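Conjugal transfer protein TRWB (Escherichia coli, PDB 1E9R) probably acts as a ring-forming, ATPase-like P-loop motor that couples DNA processing to its transport between bacteria during conjugation. Local coordinates at residues L243-R248 and P257-W262; R71-T76 and R280-I285; R170-W175 and D216-H221. One frame throughout, in Å; residues are numbered along the deposited sequence.

From the N terminus, helix 66-79 supplies the first half of interaction 2, which is completed only some two hundred residues later by strand 281-285. The wide loop so formed contains both other contacts, one after the other. Interaction 3 comes first, joining helix 169-178 to the junction of helices 201-217 and 219-223 in a helical region; interaction 1 follows as a short closure of strand 243-247 on helix 252-269. Interactions 1 and 2 pack helices on opposite faces of one mixed sheet, their centres 16 Å apart. Interactions 1 and 3 touch directly, H221 resting on L258 and A261, whereas the centres of interactions 2 and 3 lie 33 Å apart.

Interaction 1: residues L243-R248 and P257-W262; sequences LFITWR and PLISAW
With chi1 at 71°, the CG of W247 stands between its backbone N and carbonyl carbon and the indole turns a face to helix 252-269, while I259 keeps CG1 beside its own backbone N (chi1 -63°) and runs on extended, carrying CD1 out to that face. The methyl sits 3.8 Å from the centroid of the six-membered ring of W247, 27° off the normal, a CH-pi contact displaced toward the rim at the CD2-CE3 bond, where I259 CD1 comes within 3.5 Å of W247 CD2. The other branch of I259 serves I245: the two CG2 methyls of I245 and I259 meet at 3.8 Å as the side chains slide past each other in opposite directions. Strand 243-247 and helix 252-269 run nearly antiparallel here, forming the first half of a beta-alpha-beta crossover that continues into strand 281-285, with strand 83-89 lying between the two strands in the sheet of this P-loop NTPase fold. An alanine in place of W247 would take away the indole face and is likely to leave I259 CD1 without its aromatic seat. One turn further along the helix, W262 presents the edge of its indole to the strand, its CE3 lying 3.7 Å from I245 CG2. The extended branch of I245 reaches beside the same residue, CD1 standing 3.7 Å from W262 CB.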
loop_
_atom_site.group_PDB
_atom_site.type_symbol
_atom_site.label_atom_id
_atom_site.label_comp_id
_atom_site.label_asym_id
_atom_site.label_seq_id
_atom_site.Cartn_x
_atom_site.Cartn_y
_atom_site.Cartn_z
ATOM N N LEU B 243 8.699 40.248 14.411
ATOM C CA LEU B 243 8.441 40.143 12.983
ATOM C C LEU B 243 7.049 39.579 12.711
ATOM O O LEU B 243 6.700 38.514 13.207
ATOM C CB LEU B 243 9.494 39.243 12.337
ATOM C CG LEU B 243 9.821 39.446 10.858
ATOM C CD1 LEU B 243 10.726 38.323 10.408
ATOM C CD2 LEU B 243 8.565 39.463 10.025
ATOM N N PHE B 244 6.251 40.299 11.930
ATOM C CA PHE B 244 4.918 39.825 11.587
ATOM C C PHE B 244 4.865 39.492 10.114
ATOM O O PHE B 244 5.029 40.380 9.273
ATOM C CB PHE B 244 3.854 40.879 11.850
ATOM C CG PHE B 244 3.715 41.250 13.278
ATOM C CD1 PHE B 244 4.633 42.105 13.881
ATOM C CD2 PHE B 244 2.654 40.759 14.026
ATOM C CE1 PHE B 244 4.493 42.471 15.217
ATOM C CE2 PHE B 244 2.502 41.115 15.363
ATOM C CZ PHE B 244 3.424 41.977 15.962
ATOM N N ILE B 245 4.652 38.214 9.806
ATOM C CA ILE B 245 4.540 37.757 8.423
ATOM C C ILE B 245 3.045 37.694 8.151
ATOM O O ILE B 245 2.362 36.759 8.562
ATOM C CB ILE B 245 5.173 36.367 8.232
ATOM C CG1 ILE B 245 6.684 36.463 8.467
ATOM C CG2 ILE B 245 4.870 35.838 6.832
ATOM C CD1 ILE B 245 7.396 35.140 8.429
ATOM N N THR B 246 2.547 38.708 7.461
ATOM C CA THR B 246 1.127 38.810 7.175
ATOM C C THR B 246 0.811 38.604 5.705
ATOM O O THR B 246 1.712 38.554 4.862
ATOM C CB THR B 246 0.605 40.200 7.568
ATOM O OG1 THR B 246 1.226 41.184 6.726
ATOM C CG2 THR B 246 0.936 40.513 9.031
ATOM N N TRP B 247 -0.482 38.491 5.411
ATOM C CA TRP B 247 -0.968 38.327 4.048
ATOM C C TRP B 247 -2.487 38.309 4.099
ATOM O O TRP B 247 -3.068 37.865 5.087
ATOM C CB TRP B 247 -0.431 37.026 3.433
ATOM C CG TRP B 247 -1.030 35.772 3.999
ATOM C CD1 TRP B 247 -2.140 35.115 3.545
ATOM C CD2 TRP B 247 -0.577 35.043 5.147
ATOM N NE1 TRP B 247 -2.405 34.028 4.338
ATOM C CE2 TRP B 247 -1.460 33.960 5.329
ATOM C CE3 TRP B 247 0.489 35.202 6.040
ATOM C CZ2 TRP B 247 -1.312 33.042 6.368
ATOM C CZ3 TRP B 247 0.634 34.288 7.072
ATOM C CH2 TRP B 247 -0.263 33.221 7.225
ATOM N N ARG B 248 -3.134 38.827 3.060
ATOM C CA ARG B 248 -4.591 38.817 3.028
ATOM C C ARG B 248 -4.943 37.420 2.551
ATOM O O ARG B 248 -4.382 36.937 1.569
ATOM C CB ARG B 248 -5.116 39.914 2.092
ATOM C CG ARG B 248 -5.442 41.214 2.852
ATOM C CD ARG B 248 -5.658 42.416 1.946
ATOM N NE ARG B 248 -6.247 42.075 0.650
ATOM C CZ ARG B 248 -7.488 41.621 0.459
ATOM N NH1 ARG B 248 -8.314 41.440 1.491
ATOM N NH2 ARG B 248 -7.906 41.353 -0.779
ATOM N N PRO B 257 4.449 29.609 -1.065
ATOM C CA PRO B 257 5.900 29.390 -1.126
ATOM C C PRO B 257 6.789 30.489 -0.516
ATOM O O PRO B 257 7.836 30.191 0.062
ATOM C CB PRO B 257 6.158 29.168 -2.625
ATOM C CG PRO B 257 5.016 29.817 -3.288
ATOM C CD PRO B 257 3.850 29.490 -2.402
ATOM N N LEU B 258 6.375 31.751 -0.640
ATOM C CA LEU B 258 7.140 32.875 -0.085
ATOM C C LEU B 258 7.132 32.829 1.436
ATOM O O LEU B 258 8.182 32.922 2.067
ATOM C CB LEU B 258 6.559 34.225 -0.527
ATOM C CG LEU B 258 7.594 35.341 -0.771
ATOM C CD1 LEU B 258 6.927 36.700 -0.642
ATOM C CD2 LEU B 258 8.747 35.228 0.208
ATOM N N ILE B 259 5.937 32.694 2.013
ATOM C CA ILE B 259 5.773 32.626 3.461
ATOM C C ILE B 259 6.547 31.407 3.974
ATOM O O ILE B 259 7.284 31.499 4.963
ATOM C CB ILE B 259 4.274 32.528 3.843
ATOM C CG1 ILE B 259 3.539 33.796 3.394
ATOM C CG2 ILE B 259 4.117 32.393 5.339
ATOM C CD1 ILE B 259 2.018 33.621 3.277
ATOM N N SER B 260 6.397 30.273 3.292
ATOM C CA SER B 260 7.131 29.067 3.673
ATOM C C SER B 260 8.629 29.375 3.631
ATOM O O SER B 260 9.384 28.935 4.486
ATOM C CB SER B 260 6.828 27.907 2.713
ATOM O OG SER B 260 5.466 27.536 2.781
ATOM N N ALA B 261 9.062 30.130 2.634
ATOM C CA ALA B 261 10.468 30.474 2.539
ATOM C C ALA B 261 10.911 31.255 3.771
ATOM O O ALA B 261 11.955 30.970 4.362
ATOM C CB ALA B 261 10.720 31.304 1.288
ATOM N N TRP B 262 10.122 32.249 4.161
ATOM C CA TRP B 262 10.487 33.056 5.310
ATOM C C TRP B 262 10.566 32.225 6.575
ATOM O O TRP B 262 11.566 32.276 7.303
ATOM C CB TRP B 262 9.506 34.223 5.496
ATOM C CG TRP B 262 9.692 35.328 4.478
ATOM C CD1 TRP B 262 10.866 35.716 3.890
ATOM C CD2 TRP B 262 8.674 36.180 3.939
ATOM N NE1 TRP B 262 10.639 36.750 3.020
ATOM C CE2 TRP B 262 9.303 37.055 3.028
ATOM C CE3 TRP B 262 7.292 36.287 4.135
ATOM C CZ2 TRP B 262 8.593 38.030 2.308
ATOM C CZ3 TRP B 262 6.582 37.259 3.418
ATOM C CH2 TRP B 262 7.238 38.115 2.515
#

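Interaction 2: residues R71-T76 and R280-I285; sequences RELAYT and RLWLFI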
loop_
_atom_site.group_PDB
_atom_site.type_symbol
_atom_site.label_atom_id
_atom_site.label_comp_id
_atom_site.label_asym_id
_atom_site.label_seq_id
_atom_site.Cartn_x
_atom_site.Cartn_y
_atom_site.Cartn_z
ATOM N N ARG B 71 -3.015 33.765 20.492
ATOM C CA ARG B 71 -3.026 35.206 20.756
ATOM C C ARG B 71 -2.654 35.453 22.223
ATOM O O ARG B 71 -1.808 36.298 22.536
ATOM C CB ARG B 71 -4.412 35.790 20.455
ATOM C CG ARG B 71 -4.392 37.277 20.114
ATOM C CD ARG B 71 -5.774 37.783 19.722
ATOM N NE ARG B 71 -6.308 37.062 18.568
ATOM C CZ ARG B 71 -7.509 36.488 18.539
ATOM N NH1 ARG B 71 -8.294 36.555 19.606
ATOM N NH2 ARG B 71 -7.925 35.842 17.452
ATOM N N GLU B 72 -3.283 34.698 23.117
ATOM C CA GLU B 72 -3.010 34.809 24.542
ATOM C C GLU B 72 -1.548 34.515 24.871
ATOM O O GLU B 72 -0.909 35.233 25.638
ATOM C CB GLU B 72 -3.902 33.844 25.311
ATOM C CG GLU B 72 -3.411 33.583 26.718
ATOM C CD GLU B 72 -4.340 32.694 27.521
ATOM O OE1 GLU B 72 -5.514 32.487 27.107
ATOM O OE2 GLU B 72 -3.879 32.212 28.578
ATOM N N LEU B 73 -1.026 33.441 24.296
ATOM C CA LEU B 73 0.353 33.055 24.526
ATOM C C LEU B 73 1.322 34.141 24.057
ATOM O O LEU B 73 2.273 34.483 24.757
ATOM C CB LEU B 73 0.650 31.752 23.791
ATOM C CG LEU B 73 1.183 30.607 24.640
ATOM C CD1 LEU B 73 1.333 29.394 23.773
ATOM C CD2 LEU B 73 2.505 30.983 25.261
ATOM N N ALA B 74 1.081 34.674 22.862
ATOM C CA ALA B 74 1.936 35.718 22.294
ATOM C C ALA B 74 1.898 36.975 23.164
ATOM O O ALA B 74 2.937 37.584 23.455
ATOM C CB ALA B 74 1.478 36.045 20.874
ATOM N N TYR B 75 0.688 37.354 23.566
ATOM C CA TYR B 75 0.475 38.514 24.413
ATOM C C TYR B 75 1.265 38.415 25.719
ATOM O O TYR B 75 2.068 39.288 26.040
ATOM C CB TYR B 75 -1.010 38.647 24.724
ATOM C CG TYR B 75 -1.324 39.712 25.745
ATOM C CD1 TYR B 75 -0.846 41.018 25.594
ATOM C CD2 TYR B 75 -2.119 39.422 26.853
ATOM C CE1 TYR B 75 -1.152 42.009 26.523
ATOM C CE2 TYR B 75 -2.436 40.405 27.789
ATOM C CZ TYR B 75 -1.950 41.694 27.621
ATOM O OH TYR B 75 -2.265 42.664 28.551
ATOM N N THR B 76 1.035 37.348 26.473
ATOM C CA THR B 76 1.729 37.160 27.735
ATOM C C THR B 76 3.249 37.109 27.552
ATOM O O THR B 76 4.009 37.440 28.463
ATOM C CB THR B 76 1.229 35.877 28.446
ATOM O OG1 THR B 76 1.482 34.727 27.633
ATOM C CG2 THR B 76 -0.250 35.973 28.693
ATOM N N ARG B 280 15.628 34.583 24.079
ATOM C CA ARG B 280 14.330 33.907 24.013
ATOM C C ARG B 280 13.606 34.393 22.757
ATOM O O ARG B 280 13.229 35.569 22.668
ATOM C CB ARG B 280 13.459 34.229 25.230
ATOM C CG ARG B 280 13.900 33.629 26.547
ATOM C CD ARG B 280 12.677 33.457 27.435
ATOM N NE ARG B 280 12.562 34.389 28.560
ATOM C CZ ARG B 280 12.732 35.710 28.504
ATOM N NH1 ARG B 280 13.072 36.311 27.375
ATOM N NH2 ARG B 280 12.584 36.439 29.601
ATOM N N LEU B 281 13.415 33.492 21.793
ATOM C CA LEU B 281 12.746 33.840 20.544
ATOM C C LEU B 281 11.584 32.899 20.226
ATOM O O LEU B 281 11.765 31.685 20.114
ATOM C CB LEU B 281 13.750 33.808 19.390
ATOM C CG LEU B 281 13.496 34.619 18.102
ATOM C CD1 LEU B 281 13.764 33.727 16.899
ATOM C CD2 LEU B 281 12.076 35.146 18.039
ATOM N N TRP B 282 10.392 33.464 20.071
ATOM C CA TRP B 282 9.212 32.666 19.761
ATOM C C TRP B 282 8.926 32.621 18.267
ATOM O O TRP B 282 9.228 33.562 17.535
ATOM C CB TRP B 282 7.965 33.218 20.473
ATOM C CG TRP B 282 8.019 33.126 21.960
ATOM C CD1 TRP B 282 8.684 33.960 22.809
ATOM C CD2 TRP B 282 7.415 32.113 22.783
ATOM N NE1 TRP B 282 8.533 33.533 24.107
ATOM C CE2 TRP B 282 7.761 32.401 24.119
ATOM C CE3 TRP B 282 6.617 30.990 22.515
ATOM C CZ2 TRP B 282 7.339 31.608 25.191
ATOM C CZ3 TRP B 282 6.197 30.200 23.583
ATOM C CH2 TRP B 282 6.560 30.515 24.904
ATOM N N LEU B 283 8.342 31.509 17.828
ATOM C CA LEU B 283 7.950 31.328 16.443
ATOM C C LEU B 283 6.516 30.832 16.511
ATOM O O LEU B 283 6.259 29.710 16.941
ATOM C CB LEU B 283 8.815 30.276 15.743
ATOM C CG LEU B 283 8.977 30.387 14.214
ATOM C CD1 LEU B 283 9.183 28.987 13.636
ATOM C CD2 LEU B 283 7.765 31.057 13.572
ATOM N N PHE B 284 5.581 31.678 16.106
ATOM C CA PHE B 284 4.172 31.321 16.115
ATOM C C PHE B 284 3.714 30.976 14.716
ATOM O O PHE B 284 3.784 31.822 13.824
ATOM C CB PHE B 284 3.341 32.487 16.650
ATOM C CG PHE B 284 3.405 32.633 18.134
ATOM C CD1 PHE B 284 4.473 33.291 18.734
ATOM C CD2 PHE B 284 2.416 32.068 18.943
ATOM C CE1 PHE B 284 4.562 33.385 20.120
ATOM C CE2 PHE B 284 2.487 32.153 20.331
ATOM C CZ PHE B 284 3.563 32.813 20.923
ATOM N N ILE B 285 3.254 29.740 14.529
ATOM C CA ILE B 285 2.754 29.277 13.233
ATOM C C ILE B 285 1.270 28.992 13.378
ATOM O O ILE B 285 0.890 28.015 14.010
ATOM C CB ILE B 285 3.447 27.984 12.794
ATOM C CG1 ILE B 285 4.961 28.198 12.759
ATOM C CG2 ILE B 285 2.923 27.546 11.435
ATOM C CD1 ILE B 285 5.743 26.965 12.382
#
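A74 and L73 of helix 66-79 close on the ring of F284 from two directions, and this is the tight part of the contact. The CB of A74 lies over one face of F284, 4.1 Å from the ring centroid and 21° off the normal, in a CH-pi contact shifted toward the far end of the ring; there F284 CZ comes within 3.6 Å of A74 CA, so the phenyl is pressed against the helix backbone itself. The CB of L73 meets the same ring in its plane, 3.9 Å from F284 CE2. With CG beside the backbone N (chi1 -77°), F284 sends its ring from the strand to the helix. Packing is looser at W282, where L73 CD2 comes to 4.1 Å from CH2 of W282, the two side chains crossing at about a right angle. The indole NE1 of W282 is hydrogen-bonded to OD2 of D82. On the outer side of the helix, R71 and Y75 turn away from the strand and are partly exposed, R71 forming a salt bridge with D92. A helix that follows a probable Walker A loop and packs on a central parallel strand, here running nearly antiparallel to strand 281-285, is characteristic of P-loop NTPases, the ring helicases and F1-ATPase among them.

Interaction 3: residues R170-W175 and D216-H221; sequences RELFHW and DKLPEH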
loop_
_atom_site.group_PDB
_atom_site.type_symbol
_atom_site.label_atom_id
_atom_site.label_comp_id
_atom_site.label_asym_id
_atom_site.label_seq_id
_atom_site.Cartn_x
_atom_site.Cartn_y
_atom_site.Cartn_z
ATOM N N ARG B 170 14.713 39.694 -10.526
ATOM C CA ARG B 170 14.131 39.785 -11.853
ATOM C C ARG B 170 15.069 39.089 -12.837
ATOM O O ARG B 170 14.630 38.322 -13.692
ATOM C CB ARG B 170 13.929 41.254 -12.219
ATOM C CG ARG B 170 12.812 41.516 -13.222
ATOM C CD ARG B 170 12.015 42.768 -12.839
ATOM N NE ARG B 170 10.877 42.458 -11.969
ATOM C CZ ARG B 170 10.141 43.371 -11.333
ATOM N NH1 ARG B 170 10.425 44.665 -11.458
ATOM N NH2 ARG B 170 9.110 42.994 -10.580
ATOM N N GLU B 171 16.367 39.344 -12.704
ATOM C CA GLU B 171 17.368 38.719 -13.571
ATOM C C GLU B 171 17.411 37.205 -13.347
ATOM O O GLU B 171 17.552 36.423 -14.294
ATOM C CB GLU B 171 18.761 39.304 -13.302
ATOM C CG GLU B 171 19.131 40.496 -14.178
ATOM C CD GLU B 171 19.238 40.124 -15.652
ATOM O OE1 GLU B 171 20.110 39.284 -15.993
ATOM O OE2 GLU B 171 18.446 40.670 -16.465
ATOM N N LEU B 172 17.301 36.814 -12.080
ATOM C CA LEU B 172 17.304 35.418 -11.675
ATOM C C LEU B 172 16.098 34.724 -12.294
ATOM O O LEU B 172 16.202 33.628 -12.837
ATOM C CB LEU B 172 17.227 35.322 -10.151
ATOM C CG LEU B 172 17.248 33.923 -9.543
ATOM C CD1 LEU B 172 18.543 33.202 -9.895
ATOM C CD2 LEU B 172 17.112 34.051 -8.049
ATOM N N PHE B 173 14.948 35.374 -12.214
ATOM C CA PHE B 173 13.739 34.799 -12.769
ATOM C C PHE B 173 13.804 34.707 -14.292
ATOM O O PHE B 173 13.284 33.758 -14.877
ATOM C CB PHE B 173 12.532 35.631 -12.348
ATOM C CG PHE B 173 11.210 35.053 -12.767
ATOM C CD1 PHE B 173 10.652 33.988 -12.075
ATOM C CD2 PHE B 173 10.500 35.604 -13.828
ATOM C CE1 PHE B 173 9.399 33.485 -12.433
ATOM C CE2 PHE B 173 9.242 35.108 -14.196
ATOM C CZ PHE B 173 8.692 34.051 -13.498
ATOM N N HIS B 174 14.442 35.685 -14.933
ATOM C CA HIS B 174 14.539 35.683 -16.391
ATOM C C HIS B 174 15.333 34.480 -16.871
ATOM O O HIS B 174 14.884 33.692 -17.702
ATOM C CB HIS B 174 15.227 36.958 -16.899
ATOM C CG HIS B 174 15.560 36.913 -18.361
ATOM N ND1 HIS B 174 14.594 36.973 -19.347
ATOM C CD2 HIS B 174 16.740 36.722 -19.002
ATOM C CE1 HIS B 174 15.165 36.815 -20.529
ATOM N NE2 HIS B 174 16.466 36.660 -20.347
ATOM N N TRP B 175 16.536 34.361 -16.339
ATOM C CA TRP B 175 17.415 33.278 -16.702
ATOM C C TRP B 175 16.840 31.904 -16.423
ATOM O O TRP B 175 16.844 31.037 -17.292
ATOM C CB TRP B 175 18.738 33.440 -15.960
ATOM C CG TRP B 175 19.620 34.478 -16.570
ATOM C CD1 TRP B 175 20.076 35.639 -15.992
ATOM C CD2 TRP B 175 20.141 34.459 -17.900
ATOM N NE1 TRP B 175 20.849 36.338 -16.889
ATOM C CE2 TRP B 175 20.904 35.637 -18.067
ATOM C CE3 TRP B 175 20.034 33.556 -18.969
ATOM C CZ2 TRP B 175 21.556 35.933 -19.262
ATOM C CZ3 TRP B 175 20.680 33.849 -20.148
ATOM C CH2 TRP B 175 21.433 35.030 -20.290
ATOM N N ASP B 216 7.244 28.026 -10.461
ATOM C CA ASP B 216 6.206 27.962 -9.440
ATOM C C ASP B 216 6.600 28.662 -8.157
ATOM O O ASP B 216 5.767 29.296 -7.517
ATOM C CB ASP B 216 5.849 26.507 -9.096
ATOM C CG ASP B 216 5.173 25.773 -10.246
ATOM O OD1 ASP B 216 4.370 26.405 -10.972
ATOM O OD2 ASP B 216 5.425 24.557 -10.415
ATOM N N LYS B 217 7.868 28.552 -7.786
ATOM C CA LYS B 217 8.334 29.141 -6.538
ATOM C C LYS B 217 8.739 30.610 -6.545
ATOM O O LYS B 217 8.395 31.354 -5.628
ATOM C CB LYS B 217 9.501 28.315 -5.972
ATOM C CG LYS B 217 9.219 26.832 -5.861
ATOM C CD LYS B 217 7.964 26.554 -5.077
ATOM C CE LYS B 217 7.551 25.103 -5.212
ATOM N NZ LYS B 217 6.203 24.864 -4.626
ATOM N N LEU B 218 9.451 31.028 -7.581
ATOM C CA LEU B 218 9.960 32.388 -7.657
ATOM C C LEU B 218 9.044 33.593 -7.839
ATOM O O LEU B 218 9.321 34.657 -7.285
ATOM C CB LEU B 218 11.049 32.448 -8.721
ATOM C CG LEU B 218 12.280 31.605 -8.393
ATOM C CD1 LEU B 218 13.323 31.729 -9.502
ATOM C CD2 LEU B 218 12.855 32.064 -7.070
ATOM N N PRO B 219 7.949 33.459 -8.606
ATOM C CA PRO B 219 7.038 34.598 -8.820
ATOM C C PRO B 219 6.936 35.675 -7.715
ATOM O O PRO B 219 7.381 36.809 -7.912
ATOM C CB PRO B 219 5.709 33.910 -9.114
ATOM C CG PRO B 219 6.159 32.718 -9.927
ATOM C CD PRO B 219 7.364 32.213 -9.138
ATOM N N GLU B 220 6.365 35.328 -6.562
ATOM C CA GLU B 220 6.216 36.285 -5.465
ATOM C C GLU B 220 7.536 36.853 -4.939
ATOM O O GLU B 220 7.565 37.927 -4.345
ATOM C CB GLU B 220 5.439 35.648 -4.321
ATOM C CG GLU B 220 4.018 35.270 -4.686
ATOM C CD GLU B 220 3.234 36.427 -5.299
ATOM O OE1 GLU B 220 3.325 37.562 -4.778
ATOM O OE2 GLU B 220 2.516 36.201 -6.297
ATOM N N HIS B 221 8.627 36.132 -5.149
ATOM C CA HIS B 221 9.936 36.595 -4.708
ATOM C C HIS B 221 10.354 37.735 -5.623
ATOM O O HIS B 221 11.085 38.643 -5.222
ATOM C CB HIS B 221 10.971 35.470 -4.830
ATOM C CG HIS B 221 10.830 34.390 -3.805
ATOM N ND1 HIS B 221 11.584 34.355 -2.652
ATOM C CD2 HIS B 221 10.024 33.302 -3.759
ATOM C CE1 HIS B 221 11.253 33.291 -1.941
ATOM N NE2 HIS B 221 10.309 32.636 -2.590
#
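In the helical region inserted between strands 103-105 and 243-247 of the P-loop NTPase fold, F173 of helix 169-178 packs on L218 and P219, where helix 201-217 gives way to helix 219-223. Its CG is anti to the backbone N (chi1 -175°), which carries the ring out from the helix toward this junction. The ring meets L218 with its edge: F173 CD1 lies 3.7 Å from L218 CB, close to the ring plane, and the two side chains pass in opposite directions. P219 crosses F173 at about a right angle and approaches the ring obliquely, its CD 4.1 Å from F173 CE1. The turn is bridged by a backbone bond from H221 N to L218 O, 2.7 Å long. The side-chain contacts between F173 and the junction are all apolar, and F173 also packs against L192 of a neighbouring subunit, which places the F173 end of the contact beside a subunit interface of the hexamer. L172, one residue earlier, turns inward and also packs against L154, A158 and L161 of helix 141-163. Its hold on the junction is lighter, with L172 CG standing 4.5 Å from L218 CD1.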